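HutD family protein (Pseudomonas aeruginosa, PDB 1YLL) is of unknown function but, as a HutD family member of the cupin clan, may be linked to histidine utilisation. Local coordinates at residues G53-F58 and S97-T102; Y61-S66 and N112-P117; M73-D78 and Q89-S94. All blocks are in the same frame, centred on the assembly; numbering follows the deposited sequence. Where two conformers were deposited one is given.

Interaction 1. Residues G53-F58 and S97-T102; sequences GGFSGF and SEVHCT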
ATOM      1  N   GLY D  53     -37.884 -24.331   0.999  1.00 21.24           N
ATOM      2  CA  GLY D  53     -39.068 -23.754   0.395  1.00 20.62           C
ATOM      3  C   GLY D  53     -38.729 -23.192  -0.969  1.00 21.87           C
ATOM      4  O   GLY D  53     -37.556 -23.177  -1.362  1.00 20.16           O
ATOM      5  N   GLY D  54     -39.746 -22.735  -1.698  1.00 20.57           N
ATOM      6  CA  GLY D  54     -39.486 -22.205  -3.024  1.00 19.97           C
ATOM      7  C   GLY D  54     -38.831 -20.846  -2.959  1.00 21.07           C
ATOM      8  O   GLY D  54     -38.933 -20.145  -1.950  1.00 23.42           O
ATOM      9  N   PHE D  55     -38.126 -20.480  -4.026  1.00 21.52           N
ATOM     10  CA  PHE D  55     -37.484 -19.174  -4.097  1.00 23.21           C
ATOM     11  C   PHE D  55     -38.364 -18.344  -5.022  1.00 26.10           C
ATOM     12  O   PHE D  55     -38.858 -18.841  -6.036  1.00 28.16           O
ATOM     13  CB  PHE D  55     -36.070 -19.273  -4.685  1.00 22.86           C
ATOM     14  CG  PHE D  55     -35.006 -19.627  -3.683  1.00 22.45           C
ATOM     15  CD1 PHE D  55     -33.682 -19.814  -4.104  1.00 25.37           C
ATOM     16  CD2 PHE D  55     -35.310 -19.789  -2.333  1.00 21.41           C
ATOM     17  CE1 PHE D  55     -32.681 -20.163  -3.192  1.00 23.58           C
ATOM     18  CE2 PHE D  55     -34.300 -20.141  -1.394  1.00 21.38           C
ATOM     19  CZ  PHE D  55     -32.988 -20.326  -1.838  1.00 23.62           C
ATOM     20  N   SER D  56     -38.573 -17.094  -4.647  1.00 26.11           N
ATOM     21  CA  SER D  56     -39.377 -16.170  -5.429  1.00 29.57           C
ATOM     22  C   SER D  56     -38.630 -15.852  -6.711  1.00 28.09           C
ATOM     23  O   SER D  56     -37.394 -15.861  -6.749  1.00 26.32           O
ATOM     24  CB  SER D  56     -39.608 -14.887  -4.630  1.00 32.85           C
ATOM     25  OG  SER D  56     -40.326 -15.164  -3.434  1.00 37.32           O
ATOM     26  N   GLY D  57     -39.375 -15.541  -7.759  1.00 27.04           N
ATOM     27  CA  GLY D  57     -38.746 -15.260  -9.035  1.00 26.10           C
ATOM     28  C   GLY D  57     -38.220 -13.858  -9.228  1.00 24.77           C
ATOM     29  O   GLY D  57     -38.679 -12.895  -8.622  1.00 27.47           O
ATOM     30  N   PHE D  58     -37.236 -13.765 -10.102  1.00 22.90           N
ATOM     31  CA  PHE D  58     -36.639 -12.482 -10.457  1.00 19.97           C
ATOM     32  C   PHE D  58     -36.650 -12.601 -11.947  1.00 18.38           C
ATOM     33  O   PHE D  58     -35.644 -12.875 -12.601  1.00 17.81           O
ATOM     34  CB  PHE D  58     -35.217 -12.374  -9.906  1.00 16.96           C
ATOM     35  CG  PHE D  58     -35.159 -11.909  -8.463  1.00 17.36           C
ATOM     36  CD1 PHE D  58     -35.230 -12.820  -7.412  1.00 19.27           C
ATOM     37  CD2 PHE D  58     -35.014 -10.564  -8.167  1.00 17.53           C
ATOM     38  CE1 PHE D  58     -35.145 -12.380  -6.088  1.00 18.65           C
ATOM     39  CE2 PHE D  58     -34.929 -10.097  -6.845  1.00 19.18           C
ATOM     40  CZ  PHE D  58     -34.991 -11.020  -5.799  1.00 21.97           C
ATOM     41  N   SER D  97     -36.648 -19.362 -13.855  1.00 20.12           N
ATOM     42  CA  SER D  97     -36.866 -20.762 -13.519  1.00 17.44           C
ATOM     43  C   SER D  97     -37.669 -20.954 -12.239  1.00 17.69           C
ATOM     44  O   SER D  97     -37.732 -20.073 -11.375  1.00 18.17           O
ATOM     45  CB  SER D  97     -35.532 -21.507 -13.347  1.00 19.60           C
ATOM     46  OG  SER D  97     -34.860 -21.736 -14.578  1.00 19.79           O
ATOM     47  N   GLU D  98     -38.320 -22.106 -12.132  0.50 17.38           N
ATOM     48  CA  GLU D  98     -39.059 -22.421 -10.917  0.57 18.92           C
ATOM     49  C   GLU D  98     -37.957 -23.084 -10.104  0.49 17.07           C
ATOM     50  O   GLU D  98     -37.255 -23.968 -10.592  0.51 18.04           O
ATOM     51  CB  GLU D  98     -40.188 -23.427 -11.166  0.55 20.02           C
ATOM     52  CG  GLU D  98     -41.135 -23.585  -9.969  0.46 24.08           C
ATOM     53  CD  GLU D  98     -42.050 -24.800 -10.076  0.48 27.45           C
ATOM     54  OE1 GLU D  98     -42.480 -25.126 -11.201  0.50 26.97           O
ATOM     55  OE2 GLU D  98     -42.351 -25.420  -9.027  0.59 28.48           O
ATOM     56  N   VAL D  99     -37.811 -22.640  -8.870  1.00 17.53           N
ATOM     57  CA  VAL D  99     -36.764 -23.136  -7.991  1.00 15.15           C
ATOM     58  C   VAL D  99     -37.206 -23.463  -6.588  1.00 15.60           C
ATOM     59  O   VAL D  99     -37.862 -22.667  -5.940  1.00 17.73           O
ATOM     60  CB  VAL D  99     -35.627 -22.082  -7.900  1.00 16.65           C
ATOM     61  CG1 VAL D  99     -34.510 -22.581  -6.989  1.00 19.84           C
ATOM     62  CG2 VAL D  99     -35.072 -21.799  -9.309  1.00 17.78           C
ATOM     63  N   HIS D 100     -36.826 -24.647  -6.134  1.00 14.85           N
ATOM     64  CA  HIS D 100     -37.127 -25.047  -4.774  1.00 15.34           C
ATOM     65  C   HIS D 100     -35.798 -25.303  -4.070  1.00 14.74           C
ATOM     66  O   HIS D 100     -34.910 -25.952  -4.621  1.00 16.01           O
ATOM     67  CB  HIS D 100     -37.972 -26.328  -4.739  1.00 18.24           C
ATOM     68  CG  HIS D 100     -38.264 -26.803  -3.349  1.00 20.79           C
ATOM     69  ND1 HIS D 100     -37.464 -27.709  -2.685  1.00 25.24           N
ATOM     70  CD2 HIS D 100     -39.235 -26.445  -2.473  1.00 21.71           C
ATOM     71  CE1 HIS D 100     -37.931 -27.892  -1.462  1.00 18.84           C
ATOM     72  NE2 HIS D 100     -39.005 -27.138  -1.307  1.00 23.66           N
ATOM     73  N   CYS D 101     -35.662 -24.773  -2.853  1.00 13.67           N
ATOM     74  CA  CYS D 101     -34.446 -24.958  -2.097  1.00 16.20           C
ATOM     75  C   CYS D 101     -34.685 -25.952  -0.969  1.00 15.48           C
ATOM     76  O   CYS D 101     -35.599 -25.774  -0.171  1.00 17.05           O
ATOM     77  CB  CYS D 101     -34.024 -23.627  -1.486  1.00 16.94           C
ATOM     78  SG  CYS D 101     -32.671 -23.763  -0.286  1.00 19.62           S
ATOM     79  N   THR D 102     -33.874 -27.001  -0.922  1.00 14.83           N
ATOM     80  CA  THR D 102     -33.954 -27.969   0.165  1.00 15.40           C
ATOM     81  C   THR D 102     -32.691 -27.765   1.014  1.00 15.91           C
ATOM     82  O   THR D 102     -31.571 -27.881   0.508  1.00 17.85           O
ATOM     83  CB  THR D 102     -33.945 -29.412  -0.378  1.00 14.90           C
ATOM     84  OG1 THR D 102     -35.155 -29.638  -1.116  1.00 17.37           O
ATOM     85  CG2 THR D 102     -33.844 -30.410   0.741  1.00 20.23           C
TER
HETATM   86  O   HOH W   1     -39.929 -20.684  -8.065  1.00 35.76           O

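Interaction 2. Residues Y61-S66 and N112-P117; sequences YQRIIS and NLIYAP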
ATOM      1  N   TYR D  61     -33.896 -11.864 -14.899  1.00 17.08           N
ATOM      2  CA  TYR D  61     -32.555 -11.756 -14.332  1.00 15.77           C
ATOM      3  C   TYR D  61     -31.792 -13.058 -14.288  1.00 13.86           C
ATOM      4  O   TYR D  61     -32.387 -14.139 -14.234  1.00 16.95           O
ATOM      5  CB  TYR D  61     -32.618 -11.264 -12.886  1.00 17.56           C
ATOM      6  CG  TYR D  61     -33.082  -9.850 -12.700  1.00 16.55           C
ATOM      7  CD1 TYR D  61     -34.423  -9.569 -12.425  1.00 16.67           C
ATOM      8  CD2 TYR D  61     -32.184  -8.791 -12.760  1.00 16.75           C
ATOM      9  CE1 TYR D  61     -34.852  -8.248 -12.200  1.00 18.36           C
ATOM     10  CE2 TYR D  61     -32.586  -7.472 -12.538  1.00 16.38           C
ATOM     11  CZ  TYR D  61     -33.921  -7.198 -12.247  1.00 18.26           C
ATOM     12  OH  TYR D  61     -34.312  -5.917 -11.935  1.00 19.16           O
ATOM     13  N   GLN D  62     -30.457 -12.938 -14.329  1.00 13.10           N
ATOM     14  CA  GLN D  62     -29.543 -14.079 -14.182  1.00 13.09           C
ATOM     15  C   GLN D  62     -29.154 -14.066 -12.694  1.00 11.40           C
ATOM     16  O   GLN D  62     -28.934 -13.024 -12.121  1.00 12.06           O
ATOM     17  CB  GLN D  62     -28.268 -13.861 -15.002  1.00 13.75           C
ATOM     18  CG  GLN D  62     -27.187 -14.898 -14.741  1.00 14.61           C
ATOM     19  CD  GLN D  62     -27.630 -16.272 -15.171  1.00 18.63           C
ATOM     20  OE1 GLN D  62     -27.607 -17.239 -14.398  1.00 15.70           O
ATOM     21  NE2 GLN D  62     -28.022 -16.372 -16.421  1.00 15.49           N
ATOM     22  N   ARG D  63     -29.078 -15.232 -12.095  1.00 11.81           N
ATOM     23  CA  ARG D  63     -28.703 -15.311 -10.682  1.00 11.56           C
ATOM     24  C   ARG D  63     -27.486 -16.195 -10.511  1.00 11.16           C
ATOM     25  O   ARG D  63     -27.283 -17.172 -11.238  1.00 10.42           O
ATOM     26  CB  ARG D  63     -29.859 -15.903  -9.852  1.00 12.46           C
ATOM     27  CG  ARG D  63     -31.161 -15.085  -9.870  1.00 11.07           C
ATOM     28  CD  ARG D  63     -32.134 -15.556  -8.773  1.00 13.12           C
ATOM     29  NE  ARG D  63     -31.528 -15.462  -7.438  1.00 14.63           N
ATOM     30  CZ  ARG D  63     -32.197 -15.654  -6.301  1.00 19.83           C
ATOM     31  NH1 ARG D  63     -33.488 -15.950  -6.336  1.00 18.64           N
ATOM     32  NH2 ARG D  63     -31.581 -15.538  -5.119  1.00 18.96           N
ATOM     33  N   ILE D  64     -26.657 -15.837  -9.531  1.00 11.22           N
ATOM     34  CA  ILE D  64     -25.527 -16.699  -9.167  1.00 12.92           C
ATOM     35  C   ILE D  64     -25.609 -16.701  -7.635  1.00 11.63           C
ATOM     36  O   ILE D  64     -25.538 -15.645  -6.998  1.00 13.14           O
ATOM     37  CB  ILE D  64     -24.172 -16.149  -9.584  1.00 12.59           C
ATOM     38  CG1 ILE D  64     -24.159 -15.850 -11.092  1.00 13.87           C
ATOM     39  CG2 ILE D  64     -23.092 -17.191  -9.264  1.00 13.88           C
ATOM     40  CD1 ILE D  64     -22.733 -15.505 -11.608  1.00 13.99           C
ATOM     41  N   ILE D  65     -25.737 -17.886  -7.042  1.00 11.34           N
ATOM     42  CA  ILE D  65     -25.852 -17.967  -5.593  1.00 11.84           C
ATOM     43  C   ILE D  65     -24.727 -18.832  -5.044  1.00 11.64           C
ATOM     44  O   ILE D  65     -24.265 -19.752  -5.712  1.00 12.21           O
ATOM     45  CB  ILE D  65     -27.217 -18.615  -5.221  1.00 11.72           C
ATOM     46  CG1 ILE D  65     -27.447 -18.556  -3.719  1.00 15.62           C
ATOM     47  CG2 ILE D  65     -27.268 -20.053  -5.740  1.00 15.01           C
ATOM     48  CD1 ILE D  65     -28.909 -18.611  -3.394  1.00 17.37           C
ATOM     49  N   SER D  66     -24.281 -18.496  -3.839  1.00 11.55           N
ATOM     50  CA  SER D  66     -23.242 -19.260  -3.160  1.00 11.03           C
ATOM     51  C   SER D  66     -23.597 -19.436  -1.682  1.00 11.69           C
ATOM     52  O   SER D  66     -24.004 -18.495  -1.039  1.00 12.98           O
ATOM     53  CB  SER D  66     -21.879 -18.540  -3.189  1.00 11.78           C
ATOM     54  OG  SER D  66     -21.371 -18.326  -4.487  1.00 15.67           O
ATOM     55  N   ASN D 112     -25.661 -13.681  -2.814  1.00  9.49           N
ATOM     56  CA  ASN D 112     -26.390 -13.686  -4.080  1.00 11.54           C
ATOM     57  C   ASN D 112     -26.038 -12.550  -4.987  1.00 12.27           C
ATOM     58  O   ASN D 112     -26.030 -11.427  -4.530  1.00 12.76           O
ATOM     59  CB  ASN D 112     -27.893 -13.508  -3.798  1.00 15.98           C
ATOM     60  CG  ASN D 112     -28.596 -14.793  -3.420  1.00 22.22           C
ATOM     61  OD1 ASN D 112     -28.774 -15.678  -4.252  1.00 25.39           O
ATOM     62  ND2 ASN D 112     -29.013 -14.891  -2.163  1.00 27.00           N
ATOM     63  N   LEU D 113     -25.796 -12.840  -6.274  1.00 10.55           N
ATOM     64  CA  LEU D 113     -25.609 -11.768  -7.263  1.00 10.94           C
ATOM     65  C   LEU D 113     -26.825 -11.947  -8.176  1.00 11.20           C
ATOM     66  O   LEU D 113     -27.089 -13.052  -8.592  1.00 10.79           O
ATOM     67  CB  LEU D 113     -24.374 -12.029  -8.144  1.00 11.95           C
ATOM     68  CG  LEU D 113     -23.684 -10.926  -8.977  1.00 22.39           C
ATOM     69  CD1 LEU D 113     -23.233 -11.463 -10.298  1.00 17.12           C
ATOM     70  CD2 LEU D 113     -24.497  -9.669  -9.115  1.00 18.74           C
ATOM     71  N   ILE D 114     -27.578 -10.881  -8.434  1.00 10.66           N
ATOM     72  CA  ILE D 114     -28.699 -10.971  -9.374  1.00  9.76           C
ATOM     73  C   ILE D 114     -28.449  -9.829 -10.350  1.00 11.05           C
ATOM     74  O   ILE D 114     -28.255  -8.704  -9.912  1.00 13.13           O
ATOM     75  CB  ILE D 114     -30.033 -10.769  -8.637  1.00 12.11           C
ATOM     76  CG1 ILE D 114     -30.156 -11.838  -7.538  1.00 12.85           C
ATOM     77  CG2 ILE D 114     -31.244 -10.823  -9.627  1.00 14.35           C
ATOM     78  CD1 ILE D 114     -31.427 -11.742  -6.726  1.00 17.11           C
ATOM     79  N   TYR D 115     -28.462 -10.115 -11.653  1.00 11.32           N
ATOM     80  CA  TYR D 115     -28.223  -9.041 -12.603  1.00 10.36           C
ATOM     81  C   TYR D 115     -28.963  -9.263 -13.917  1.00 11.93           C
ATOM     82  O   TYR D 115     -29.346 -10.385 -14.255  1.00 12.65           O
ATOM     83  CB  TYR D 115     -26.725  -8.877 -12.873  1.00 12.95           C
ATOM     84  CG  TYR D 115     -26.094  -9.979 -13.678  1.00 12.71           C
ATOM     85  CD1 TYR D 115     -25.888  -9.857 -15.057  1.00  9.34           C
ATOM     86  CD2 TYR D 115     -25.701 -11.167 -13.068  1.00 11.93           C
ATOM     87  CE1 TYR D 115     -25.301 -10.886 -15.798  1.00 12.39           C
ATOM     88  CE2 TYR D 115     -25.111 -12.208 -13.798  1.00 14.69           C
ATOM     89  CZ  TYR D 115     -24.912 -12.063 -15.168  1.00 13.06           C
ATOM     90  OH  TYR D 115     -24.366 -13.102 -15.875  1.00 14.91           O
ATOM     91  N   ALA D 116     -29.167  -8.158 -14.631  1.00 14.16           N
ATOM     92  CA  ALA D 116     -29.862  -8.149 -15.920  1.00 13.50           C
ATOM     93  C   ALA D 116     -28.800  -8.399 -17.014  1.00 12.44           C
ATOM     94  O   ALA D 116     -28.046  -7.497 -17.371  1.00 13.17           O
ATOM     95  CB  ALA D 116     -30.517  -6.784 -16.090  1.00 14.33           C
ATOM     96  N   PRO D 117     -28.770  -9.609 -17.592  1.00 12.67           N
ATOM     97  CA  PRO D 117     -27.757  -9.897 -18.608  1.00 13.09           C
ATOM     98  C   PRO D 117     -27.789  -9.037 -19.879  1.00 13.92           C
ATOM     99  O   PRO D 117     -26.779  -8.876 -20.563  1.00 15.67           O
ATOM    100  CB  PRO D 117     -27.933 -11.390 -18.869  1.00 13.82           C
ATOM    101  CG  PRO D 117     -29.373 -11.652 -18.573  1.00 16.62           C
ATOM    102  CD  PRO D 117     -29.695 -10.746 -17.409  1.00 16.40           C
TER
HETATM  103  O   HOH W   2     -28.815 -15.009  -6.843  1.00 17.45           O

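Interaction 3. Residues M73-D78 and Q89-S94; sequences MRLRVD and QAFAFS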
HETATM    1  N   MSE D  73     -27.206 -26.697   0.756  1.00 15.80           N
HETATM    2  CA  MSE D  73     -28.540 -26.787   0.180  1.00 16.38           C
HETATM    3  C   MSE D  73     -28.506 -27.513  -1.158  1.00 15.84           C
HETATM    4  O   MSE D  73     -27.462 -27.763  -1.737  1.00 15.80           O
HETATM    5  CB  MSE D  73     -29.100 -25.371  -0.058  1.00 19.89           C
HETATM    6  CG  MSE D  73     -28.281 -24.579  -1.039  1.00 18.02           C
HETATM    7 SE   MSE D  73     -28.976 -22.764  -1.391  0.85 32.11          SE
HETATM    8  CE  MSE D  73     -27.582 -22.183  -2.594  1.00 26.67           C
ATOM      9  N   ARG D  74     -29.682 -27.881  -1.625  1.00 16.14           N
ATOM     10  CA  ARG D  74     -29.810 -28.525  -2.916  1.00 16.65           C
ATOM     11  C   ARG D  74     -30.910 -27.736  -3.610  1.00 15.40           C
ATOM     12  O   ARG D  74     -31.989 -27.569  -3.044  1.00 17.67           O
ATOM     13  CB  ARG D  74     -30.255 -29.997  -2.770  1.00 18.27           C
ATOM     14  CG  ARG D  74     -30.611 -30.631  -4.124  1.00 22.48           C
ATOM     15  CD  ARG D  74     -31.124 -32.074  -3.994  1.00 26.14           C
ATOM     16  NE  ARG D  74     -32.527 -32.178  -3.562  1.00 25.56           N
ATOM     17  CZ  ARG D  74     -32.925 -32.747  -2.419  1.00 28.15           C
ATOM     18  NH1 ARG D  74     -32.034 -33.261  -1.580  1.00 27.24           N
ATOM     19  NH2 ARG D  74     -34.218 -32.810  -2.116  1.00 27.84           N
ATOM     20  N   LEU D  75     -30.642 -27.233  -4.812  1.00 15.10           N
ATOM     21  CA  LEU D  75     -31.654 -26.487  -5.545  1.00 14.20           C
ATOM     22  C   LEU D  75     -32.283 -27.342  -6.633  1.00 15.92           C
ATOM     23  O   LEU D  75     -31.567 -27.965  -7.428  1.00 16.63           O
ATOM     24  CB  LEU D  75     -31.038 -25.224  -6.204  1.00 13.66           C
ATOM     25  CG  LEU D  75     -30.587 -24.152  -5.206  1.00 14.74           C
ATOM     26  CD1 LEU D  75     -29.954 -22.989  -5.963  1.00 18.31           C
ATOM     27  CD2 LEU D  75     -31.787 -23.679  -4.363  1.00 16.99           C
ATOM     28  N   ARG D  76     -33.612 -27.384  -6.668  1.00 16.82           N
ATOM     29  CA  ARG D  76     -34.292 -28.104  -7.744  1.00 17.39           C
ATOM     30  C   ARG D  76     -34.704 -26.976  -8.702  1.00 15.67           C
ATOM     31  O   ARG D  76     -35.502 -26.117  -8.344  1.00 17.42           O
ATOM     32  CB  ARG D  76     -35.528 -28.836  -7.227  1.00 19.84           C
ATOM     33  CG  ARG D  76     -36.097 -29.808  -8.237  1.00 24.60           C
ATOM     34  CD  ARG D  76     -37.310 -30.501  -7.642  1.00 28.23           C
ATOM     35  NE  ARG D  76     -38.420 -29.571  -7.537  1.00 30.96           N
ATOM     36  CZ  ARG D  76     -39.260 -29.505  -6.510  1.00 34.16           C
ATOM     37  NH1 ARG D  76     -39.123 -30.326  -5.473  1.00 35.72           N
ATOM     38  NH2 ARG D  76     -40.233 -28.601  -6.521  1.00 35.80           N
ATOM     39  N   VAL D  77     -34.133 -26.971  -9.901  1.00 15.55           N
ATOM     40  CA  VAL D  77     -34.377 -25.915 -10.883  1.00 16.51           C
ATOM     41  C   VAL D  77     -35.132 -26.504 -12.086  1.00 17.46           C
ATOM     42  O   VAL D  77     -34.586 -27.326 -12.809  1.00 18.39           O
ATOM     43  CB  VAL D  77     -33.039 -25.340 -11.372  1.00 16.38           C
ATOM     44  CG1 VAL D  77     -33.286 -24.107 -12.255  1.00 17.09           C
ATOM     45  CG2 VAL D  77     -32.155 -24.983 -10.152  1.00 18.06           C
ATOM     46  N   ASP D  78     -36.358 -26.058 -12.280  1.00 19.18           N
ATOM     47  CA  ASP D  78     -37.188 -26.571 -13.363  1.00 23.37           C
ATOM     48  C   ASP D  78     -37.182 -28.096 -13.323  1.00 24.27           C
ATOM     49  O   ASP D  78     -37.045 -28.786 -14.356  1.00 26.21           O
ATOM     50  CB  ASP D  78     -36.684 -26.054 -14.701  1.00 23.84           C
ATOM     51  CG  ASP D  78     -36.832 -24.548 -14.828  1.00 24.37           C
ATOM     52  OD1 ASP D  78     -37.849 -23.999 -14.379  1.00 22.50           O
ATOM     53  OD2 ASP D  78     -35.927 -23.908 -15.392  1.00 30.53           O
ATOM     54  N   GLN D  89     -19.483 -22.563  -3.308  1.00 15.21           N
ATOM     55  CA  GLN D  89     -19.617 -23.261  -4.575  1.00 15.87           C
ATOM     56  C   GLN D  89     -20.694 -22.496  -5.308  1.00 15.36           C
ATOM     57  O   GLN D  89     -21.901 -22.720  -5.131  1.00 15.80           O
ATOM     58  CB  GLN D  89     -20.026 -24.719  -4.363  1.00 18.61           C
ATOM     59  CG  GLN D  89     -19.033 -25.462  -3.502  1.00 22.57           C
ATOM     60  CD  GLN D  89     -19.349 -26.941  -3.382  1.00 27.23           C
ATOM     61  OE1 GLN D  89     -20.473 -27.335  -3.073  1.00 27.44           O
ATOM     62  NE2 GLN D  89     -18.344 -27.770  -3.627  1.00 32.78           N
ATOM     63  N   ALA D  90     -20.255 -21.576  -6.146  1.00 11.97           N
ATOM     64  CA  ALA D  90     -21.206 -20.760  -6.879  1.00 11.57           C
ATOM     65  C   ALA D  90     -22.042 -21.582  -7.848  1.00 11.32           C
ATOM     66  O   ALA D  90     -21.538 -22.473  -8.500  1.00 12.51           O
ATOM     67  CB  ALA D  90     -20.467 -19.667  -7.632  1.00 12.88           C
ATOM     68  N   PHE D  91     -23.309 -21.212  -7.953  1.00 11.69           N
ATOM     69  CA  PHE D  91     -24.267 -21.908  -8.804  1.00 13.48           C
ATOM     70  C   PHE D  91     -25.125 -20.861  -9.536  1.00 12.91           C
ATOM     71  O   PHE D  91     -25.740 -19.997  -8.926  1.00 12.96           O
ATOM     72  CB  PHE D  91     -25.125 -22.785  -7.904  1.00 11.79           C
ATOM     73  CG  PHE D  91     -26.169 -23.582  -8.639  1.00 14.05           C
ATOM     74  CD1 PHE D  91     -25.833 -24.753  -9.291  1.00 18.30           C
ATOM     75  CD2 PHE D  91     -27.489 -23.151  -8.659  1.00 15.54           C
ATOM     76  CE1 PHE D  91     -26.817 -25.498  -9.966  1.00 20.52           C
ATOM     77  CE2 PHE D  91     -28.471 -23.880  -9.322  1.00 18.94           C
ATOM     78  CZ  PHE D  91     -28.125 -25.057  -9.974  1.00 19.14           C
ATOM     79  N   ALA D  92     -25.162 -20.960 -10.859  1.00 13.01           N
ATOM     80  CA  ALA D  92     -25.929 -20.013 -11.663  1.00 11.90           C
ATOM     81  C   ALA D  92     -27.252 -20.608 -12.130  1.00 13.78           C
ATOM     82  O   ALA D  92     -27.310 -21.796 -12.483  1.00 13.80           O
ATOM     83  CB  ALA D  92     -25.108 -19.591 -12.920  1.00 14.79           C
ATOM     84  N   PHE D  93     -28.293 -19.786 -12.106  1.00 13.13           N
ATOM     85  CA  PHE D  93     -29.618 -20.211 -12.584  1.00 12.43           C
ATOM     86  C   PHE D  93     -30.404 -18.993 -12.990  1.00 14.01           C
ATOM     87  O   PHE D  93     -30.078 -17.850 -12.630  1.00 13.72           O
ATOM     88  CB  PHE D  93     -30.348 -21.058 -11.517  1.00 11.57           C
ATOM     89  CG  PHE D  93     -30.715 -20.316 -10.260  1.00 13.56           C
ATOM     90  CD1 PHE D  93     -31.998 -19.787 -10.068  1.00 12.47           C
ATOM     91  CD2 PHE D  93     -29.760 -20.145  -9.242  1.00 14.24           C
ATOM     92  CE1 PHE D  93     -32.328 -19.106  -8.876  1.00 15.65           C
ATOM     93  CE2 PHE D  93     -30.079 -19.477  -8.073  1.00 16.47           C
ATOM     94  CZ  PHE D  93     -31.360 -18.952  -7.877  1.00 16.32           C
ATOM     95  N   SER D  94     -31.416 -19.223 -13.817  1.00 13.34           N
ATOM     96  CA  SER D  94     -32.249 -18.148 -14.277  1.00 14.96           C
ATOM     97  C   SER D  94     -33.332 -17.747 -13.285  1.00 15.39           C
ATOM     98  O   SER D  94     -33.934 -18.606 -12.637  1.00 15.76           O
ATOM     99  CB  SER D  94     -32.905 -18.570 -15.596  1.00 18.39           C
ATOM    100  OG  SER D  94     -33.878 -17.627 -15.986  1.00 19.70           O
TER

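Interaction 1. Residues G53-F58 and S97-T102
The backbone N of F55 donates to V99 O at 2.9 Å. The bond is nearly straight, with 166° at the hydrogen, and the donor stands tilted from the carbonyl plane. The same V99 O also meets the CA of G54 at 3.4 Å, a CA-H...O contact. Further along, G53 and C101 form an antiparallel hydrogen-bonded pair. G53 N reaches C101 O in its carbonyl plane, and C101 N returns to G53 O from above that carbonyl's plane, at 2.9 Å. Between this pair and the F55-V99 bond, G54 faces H100 as a non-hydrogen-bonded pair. Past the last direct bond a water takes over: it donates to F55 O and accepts from V99 N.

F55, V99 and C101 put their side chains on one face of this small sheet. The F55 ring lies with a face against C101, and its CZ is 3.5 Å from C101 CB. The sulfur of C101 sits obliquely to the ring, 4.7 Å from its centroid, a Cys sulfur-aromatic contact. V99 CG1 approaches F55 CD1 at 4.1 Å. On the other face, H100 has CG anti to its backbone N (chi1 178°). With that torsion the imidazole lies over the G53-G54 backbone, with CD2 3.6 Å from G53 C and a ring face over G53 O.

Strand 53-55 is an outer strand of a four-stranded antiparallel sheet, and strand 99-103 lies between it and strand 73-77. F55 also touches I65 of strand 62-69, and C101 touches L75 of strand 73-77.

Interaction 2. Residues Y61-S66 and N112-P117
R63 and N112 make the side-chain polar link between two antiparallel strands. R63 NH2 donates to N112 OD1 at 2.9 Å. The oxygen lies near the guanidinium plane, but the donor stands well above the amide carbonyl plane, so the bond misses the lone pairs. The R63 chain bends at chi3 (58°), which turns the guanidinium back toward N112. A water accepts from R63 NE at 2.8 Å. It can donate to N112 OD1 or L113 O, though it has more acceptors in reach than protons.

Backbone bonds come in two pairs. Q62 N and Y115 O are 2.8 Å apart, and Y115 N answers to Q62 O. I64 and L113 repeat the pattern, with L113 N to I64 O at 2.9 Å. R63-I114 and I65-N112 are the non-hydrogen-bonded pairs.

Both are interior strands of the six-stranded antiparallel sheet, consistent with a cupin jelly roll. Strand 108-115 runs between 62-69 and 42-49, while 91-94 flanks 62-69.

Apolar contacts divide between the faces. With R63 and N112 lies I114, whose CD1 lies over one guanidinium face, toward its rim. I65 lies beside N112, pointing the same way, with CD1 near OD1. I114 CG2 packs on Y61 CB at 3.6 Å. The Y61 ring turns an edge to the backbone of Y115 and A116, and its OH bonds to F40 O.

On the other face, Q62 CB makes a CH-pi contact over the Y115 ring, 4.0 Å from its centroid. I64 CD1 meets L113 CD1 at 4.3 Å. L177 of the second subunit packs against Q62, I64 and Y115.

Interaction 3. Residues M73-D78 and Q89-S94
L75 reaches across to F91 and F93 through a single methyl. Its CB points toward strand 91-94. CG lies anti to the carbonyl carbon (chi1 -68°), and the next bond extends the chain so that CD1 leads. L75 CB is 4.3 Å from F91 CE2, and CG stands further back from that atom. CD1 meets F91 CD2 at 3.7 Å and F91 CE2 at 3.8 Å, obliquely to the ring. The same methyl touches F93 CE2 at 4.1 Å, again obliquely, so it joins both phenylalanines.

No hydrogen bond crosses between the two segments. Their strand axes approach to 9.5 Å and run 28° apart. Strands 73-77 and 91-94 belong to two sheets that face each other, consistent with the jelly-roll barrel of the cupin clan. Strand 73-77 belongs to the four-stranded sheet. Strand 91-94 is an outer strand of the six-stranded one. L75 and V77 from one sheet meet F91 and F93 from the other.

V77 makes the second part of the contact. Its CG2 meets the edge of the F91 ring, close to the ring plane, with CE2 at 3.9 Å. CG1 takes the other direction and lies 4.3 Å from F93 CB. The side chains of L75 and V77 each run alongside F91, pointing the opposite way.

F91 also packs on S82 and L85. F93 touches R63 and I65 of strand 62-69, and V99 of strand 99-103.

How the interactions relate
All three contacts lie on the same side of the chain's centre. The centres of interactions 1 and 3 are about 9 Å apart, those of 2 and 3 about 11 Å, and those of 1 and 2 about 13 Å. Interaction 1 is in the four-stranded sheet and interaction 2 in the six-stranded sheet. Interaction 3 joins the two: 73-77 neighbours 99-103, and 91-94 neighbours 62-69. Along the chain, interaction 3 is nested inside the loops closed by both others, and interactions 1 and 2 alternate. Direct packing, such as F58 on R63 and I114, also ties 1 to 2. The contacts thus join two facing sheets, consistent with one cupin-like barrel, and interactions 2 and 3 touch the second subunit.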